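Local coordinates for protein N-acyl-D-glutamate deacylase (Bordetella bronchiseptica, PDB 3GIQ) that probably catalyses zinc-dependent hydrolysis of the amide bond of N-acyl-D-glutamates, releasing D-glutamate and a carboxylate, in an amidohydrolase-type TIM barrel, at residues Cys95-Ala100 with Gly145-Arg150; Gly187-Pro192 with Thr216-Asn221. One frame throughout, in Å; residues are numbered along the deposited sequence.

Interaction 1: Cys95-Ala100 with Gly145-Arg150. With ZN (zinc ion), chain E; ZN (zinc ion), chain D; G01 (N-[(R)-hydroxy(methyl)phosphoryl]-D-glutamic acid), chain C.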
# COMPACT_ATOMS: atom_id res chain seq x y z
N CYS A 95 2.82 2.26 7.83
CA CYS A 95 3.92 3.03 8.39
C CYS A 95 3.67 3.70 9.74
O CYS A 95 4.21 4.78 10.01
CB CYS A 95 4.39 4.06 7.37
SG CYS A 95 4.83 3.28 5.80
N GLY A 96 2.84 3.07 10.57
CA GLY A 96 2.55 3.61 11.88
C GLY A 96 1.43 4.63 11.96
O GLY A 96 1.04 5.03 13.06
N VAL A 97 0.91 5.07 10.82
CA VAL A 97 -0.16 6.06 10.84
C VAL A 97 -1.46 5.55 10.22
O VAL A 97 -1.47 5.01 9.11
CB VAL A 97 0.28 7.36 10.13
CG1 VAL A 97 1.33 8.07 10.97
CG2 VAL A 97 0.82 7.06 8.74
N SER A 98 -2.56 5.73 10.95
CA SER A 98 -3.86 5.26 10.50
C SER A 98 -5.00 6.24 10.81
O SER A 98 -4.79 7.26 11.47
CB SER A 98 -4.17 3.91 11.15
OG SER A 98 -4.05 3.99 12.56
N ALA A 99 -6.19 5.92 10.32
CA ALA A 99 -7.37 6.74 10.52
C ALA A 99 -7.84 6.70 11.98
O ALA A 99 -8.47 7.64 12.46
CB ALA A 99 -8.50 6.25 9.61
N ALA A 100 -7.52 5.61 12.67
CA ALA A 100 -7.91 5.44 14.07
C ALA A 100 -6.89 4.56 14.79
O ALA A 100 -6.17 3.79 14.16
CB ALA A 100 -9.29 4.80 14.14
N GLY A 145 -2.24 2.00 13.23
CA GLY A 145 -0.89 2.52 13.36
C GLY A 145 -0.32 2.62 14.76
O GLY A 145 -0.98 3.10 15.68
N HIS A 146 0.91 2.15 14.92
CA HIS A 146 1.60 2.20 16.20
C HIS A 146 1.74 3.65 16.67
O HIS A 146 1.69 3.93 17.87
CB HIS A 146 2.98 1.54 16.06
CG HIS A 146 3.89 1.77 17.23
ND1 HIS A 146 3.56 1.41 18.52
CD2 HIS A 146 5.13 2.32 17.29
CE1 HIS A 146 4.56 1.73 19.32
NE2 HIS A 146 5.52 2.28 18.61
N ALA A 147 1.91 4.57 15.73
CA ALA A 147 2.02 5.98 16.09
C ALA A 147 0.70 6.40 16.75
O ALA A 147 0.71 7.07 17.78
CB ALA A 147 2.30 6.84 14.86
N ASN A 148 -0.42 6.02 16.14
CA ASN A 148 -1.74 6.34 16.69
C ASN A 148 -1.88 5.75 18.09
O ASN A 148 -2.38 6.41 19.00
CB ASN A 148 -2.87 5.78 15.83
CG ASN A 148 -3.02 6.50 14.51
OD1 ASN A 148 -4.04 7.14 14.25
ND2 ASN A 148 -2.00 6.41 13.67
N LEU A 149 -1.44 4.51 18.26
CA LEU A 149 -1.53 3.85 19.56
C LEU A 149 -0.76 4.64 20.62
O LEU A 149 -1.28 4.91 21.70
CB LEU A 149 -1.00 2.42 19.48
CG LEU A 149 -1.79 1.46 18.58
CD1 LEU A 149 -1.15 0.08 18.61
CD2 LEU A 149 -3.23 1.37 19.06
N ARG A 150 0.48 5.02 20.30
CA ARG A 150 1.28 5.79 21.25
C ARG A 150 0.65 7.15 21.53
O ARG A 150 0.56 7.57 22.69
CB ARG A 150 2.70 6.01 20.72
CG ARG A 150 3.72 5.04 21.28
CD ARG A 150 5.15 5.56 21.11
NE ARG A 150 6.06 4.80 21.94
CZ ARG A 150 6.89 5.32 22.84
NH1 ARG A 150 6.94 6.64 23.02
NH2 ARG A 150 7.65 4.53 23.57
ZN ZN E . 3.91 4.15 3.72
ZN ZN D . 6.94 4.07 5.37
CD G01 C . 12.35 7.46 3.19
CG G01 C . 11.31 6.40 2.80
CB G01 C . 9.91 7.03 2.77
CA G01 C . 8.69 6.17 2.35
C G01 C . 8.89 5.70 0.89
C6 G01 C . 5.15 7.72 3.83
P G01 C . 6.30 6.36 3.61
OPA G01 C . 5.48 5.15 2.99
OPB G01 C . 6.88 5.99 4.92
N G01 C . 7.37 6.84 2.48
O G01 C . 8.50 6.43 -0.04
OXT G01 C . 9.43 4.58 0.74
OE1 G01 C . 12.67 8.29 2.32
OE2 G01 C . 12.77 7.40 4.36
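Ser-98 and Gly-145 meet through the straighter of two hydrogen bonds: the backbone N-H of Gly-145 donates to Ser-98 OG at 2.8 Å, with 162° at the hydrogen. The same hydroxyl donates to Ala-100 O at 2.7 Å, approaching from above that carbonyl's plane, so bonds to both segments fix its rotation. With chi1 at 54°, OG sits between its own backbone N and carbonyl carbon, where it can serve both partners. The second bond, Ala-147 N to Gly-96 O, is more bent at 132°, and the exact place of that oxygen is less certain. The side chain of Asn-148 lies alongside Ser-98, its CG 3.3 Å from Ser-98 OG. Apolar contact is slight: Val-97 CG1 reaches Ala-147 CB at 4.2 Å. Metal chemistry occupies the start of the loop, where Cys-95 SG bridges two zinc ions at 2.3 and 2.4 Å, each also holding one phosphonamidate oxygen of the ligand. His-66, His-68, His-218 and His-248 complete the zinc site. The contact thus sets the loop after strand 87-92 against the first turn of helix 146-153, which follows strand 139-145 directly; helix 198-210 packs on His-146 and Leu-149.

Interaction 2: Gly187-Pro192 with Thr216-Asn221. With ZN (zinc ion), chain D; G01 (N-[(R)-hydroxy(methyl)phosphoryl]-D-glutamic acid), chain C.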
# COMPACT_ATOMS: atom_id res chain seq x y z
N GLY A 187 6.20 2.64 12.31
CA GLY A 187 6.96 3.61 11.55
C GLY A 187 8.16 3.93 12.43
O GLY A 187 8.25 5.00 13.01
N LEU A 188 9.07 2.96 12.52
CA LEU A 188 10.24 3.08 13.37
C LEU A 188 11.26 4.14 12.97
O LEU A 188 12.14 4.48 13.76
CB LEU A 188 10.92 1.71 13.49
CG LEU A 188 9.97 0.59 13.93
CD1 LEU A 188 10.75 -0.72 14.06
CD2 LEU A 188 9.32 0.95 15.27
N ALA A 189 11.15 4.65 11.75
CA ALA A 189 12.08 5.68 11.30
C ALA A 189 11.51 7.07 11.60
O ALA A 189 12.16 8.09 11.34
CB ALA A 189 12.33 5.54 9.80
N TYR A 190 10.30 7.09 12.16
CA TYR A 190 9.60 8.34 12.48
C TYR A 190 9.25 8.46 13.96
O TYR A 190 9.21 7.47 14.69
CB TYR A 190 8.26 8.41 11.73
CG TYR A 190 8.32 8.28 10.23
CD1 TYR A 190 9.00 9.22 9.45
CD2 TYR A 190 7.63 7.26 9.57
CE1 TYR A 190 8.98 9.15 8.06
CE2 TYR A 190 7.60 7.19 8.18
CZ TYR A 190 8.27 8.14 7.43
OH TYR A 190 8.23 8.09 6.06
N GLN A 191 8.98 9.69 14.40
CA GLN A 191 8.55 9.91 15.77
C GLN A 191 7.04 9.70 15.70
O GLN A 191 6.42 10.02 14.68
CB GLN A 191 8.85 11.35 16.20
CG GLN A 191 10.33 11.66 16.35
CD GLN A 191 11.00 10.78 17.38
OE1 GLN A 191 10.53 10.65 18.51
NE2 GLN A 191 12.12 10.16 17.00
N PRO A 192 6.42 9.17 16.76
CA PRO A 192 7.00 8.76 18.05
C PRO A 192 7.46 7.30 18.09
O PRO A 192 8.13 6.88 19.03
CB PRO A 192 5.84 9.00 19.01
CG PRO A 192 4.68 8.53 18.20
CD PRO A 192 4.95 9.12 16.81
N THR A 216 3.04 -4.98 10.06
CA THR A 216 3.68 -4.50 8.84
C THR A 216 4.59 -3.40 9.34
O THR A 216 4.21 -2.62 10.21
CB THR A 216 2.65 -3.96 7.82
OG1 THR A 216 2.01 -2.80 8.35
CG2 THR A 216 1.61 -5.02 7.51
N SER A 217 5.80 -3.33 8.80
CA SER A 217 6.72 -2.34 9.31
C SER A 217 7.55 -1.51 8.36
O SER A 217 8.10 -2.01 7.38
CB SER A 217 7.68 -3.01 10.30
OG SER A 217 8.65 -2.11 10.79
N HIS A 218 7.62 -0.22 8.68
CA HIS A 218 8.48 0.70 7.98
C HIS A 218 9.60 0.60 9.02
O HIS A 218 9.49 1.14 10.13
CB HIS A 218 7.90 2.11 7.97
CG HIS A 218 8.85 3.14 7.44
ND1 HIS A 218 8.44 4.19 6.63
CD2 HIS A 218 10.18 3.29 7.60
CE1 HIS A 218 9.49 4.93 6.32
NE2 HIS A 218 10.56 4.41 6.90
N ILE A 219 10.66 -0.11 8.67
CA ILE A 219 11.76 -0.35 9.60
C ILE A 219 12.50 0.88 10.11
O ILE A 219 12.37 1.98 9.56
CB ILE A 219 12.73 -1.39 9.02
CG1 ILE A 219 13.39 -0.86 7.75
CG2 ILE A 219 11.95 -2.67 8.71
CD1 ILE A 219 14.27 -1.90 7.06
N ARG A 220 13.28 0.68 11.17
CA ARG A 220 14.00 1.78 11.83
C ARG A 220 14.88 2.64 10.93
O ARG A 220 14.92 3.86 11.11
CB ARG A 220 14.83 1.23 13.00
CG ARG A 220 15.30 2.31 13.97
CD ARG A 220 15.89 1.69 15.23
NE ARG A 220 14.89 0.94 15.99
CZ ARG A 220 13.98 1.48 16.79
NH1 ARG A 220 13.93 2.80 16.97
NH2 ARG A 220 13.12 0.70 17.43
N ASN A 221 15.57 2.03 9.98
CA ASN A 221 16.43 2.79 9.08
C ASN A 221 16.57 2.03 7.77
O ASN A 221 16.71 0.81 7.78
CB ASN A 221 17.80 3.01 9.72
CG ASN A 221 18.71 3.88 8.88
OD1 ASN A 221 19.40 3.40 7.99
ND2 ASN A 221 18.69 5.19 9.15
ZN ZN D . 6.94 4.07 5.37
CD G01 C . 12.35 7.46 3.19
CG G01 C . 11.31 6.40 2.80
CB G01 C . 9.91 7.03 2.77
CA G01 C . 8.69 6.17 2.35
C G01 C . 8.89 5.70 0.89
C6 G01 C . 5.15 7.72 3.83
P G01 C . 6.30 6.36 3.61
OPA G01 C . 5.48 5.15 2.99
OPB G01 C . 6.88 5.99 4.92
N G01 C . 7.37 6.84 2.48
O G01 C . 8.50 6.43 -0.04
OXT G01 C . 9.43 4.58 0.74
OE1 G01 C . 12.67 8.29 2.32
OE2 G01 C . 12.77 7.40 4.36
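This is a buried contact of backbone and side chains at the C-terminal ends of two neighbouring parallel strands of the TIM barrel, 183-187 and 214-218, beside the zinc site. Leu-188 N donates to His-218 O at 3.0 Å, continuing the strand pairing into a type I turn from Gly-187 to Tyr-190. That turn lays Leu-188 CB against the backbone of Arg-220, 3.5 Å from its N, and brings Ala-189 CB within 3.6 Å of His-218 NE2. Arg-220 then runs its chain past Leu-188 O to a salt bridge with Glu-232. On the metal side the Tyr-190 and His-218 rings pack obliquely, planes at 64°, with Tyr-190 CE2 3.5 Å from His-218 ND1. His-218 CG stands anti to the backbone N (chi1 172°), which carries the ring to the metal, where ND1 binds a zinc ion at 2.0 Å. The phosphonamidate oxygen OPB lies near both ring planes, at their edges, and binds that zinc at 2.0 Å. Tyr-190 OH donates to OPB at 2.7 Å and also pairs with Thr-289. Metal and phenol therefore grip one oxygen of this phosphorus ligand, consistent with Tyr-190 and the zinc together stabilising a tetrahedral intermediate whose oxygen would carry negative charge.

Overall arrangement
Both contacts are largely buried and converge on one zinc ion and the phosphorus-containing ligand, their centres about 11 Å apart on the same side of the chain's centre. Interaction 1 joins a loop to the start of a helix, and backbone amides and a serine hydroxyl do most of the work; only its cysteine reaches the metals. Interaction 2 joins the ends of adjacent strands, mixing apolar packing with direct ligand chemistry, and its Ala-189 and Arg-220 side extends toward solvent. They touch in two regions: Cys-95 packs near His-218 and Tyr-190 by the zinc, while Pro-192 of 187-192 rests against Ala-147 and Arg-150 of helix 146-153.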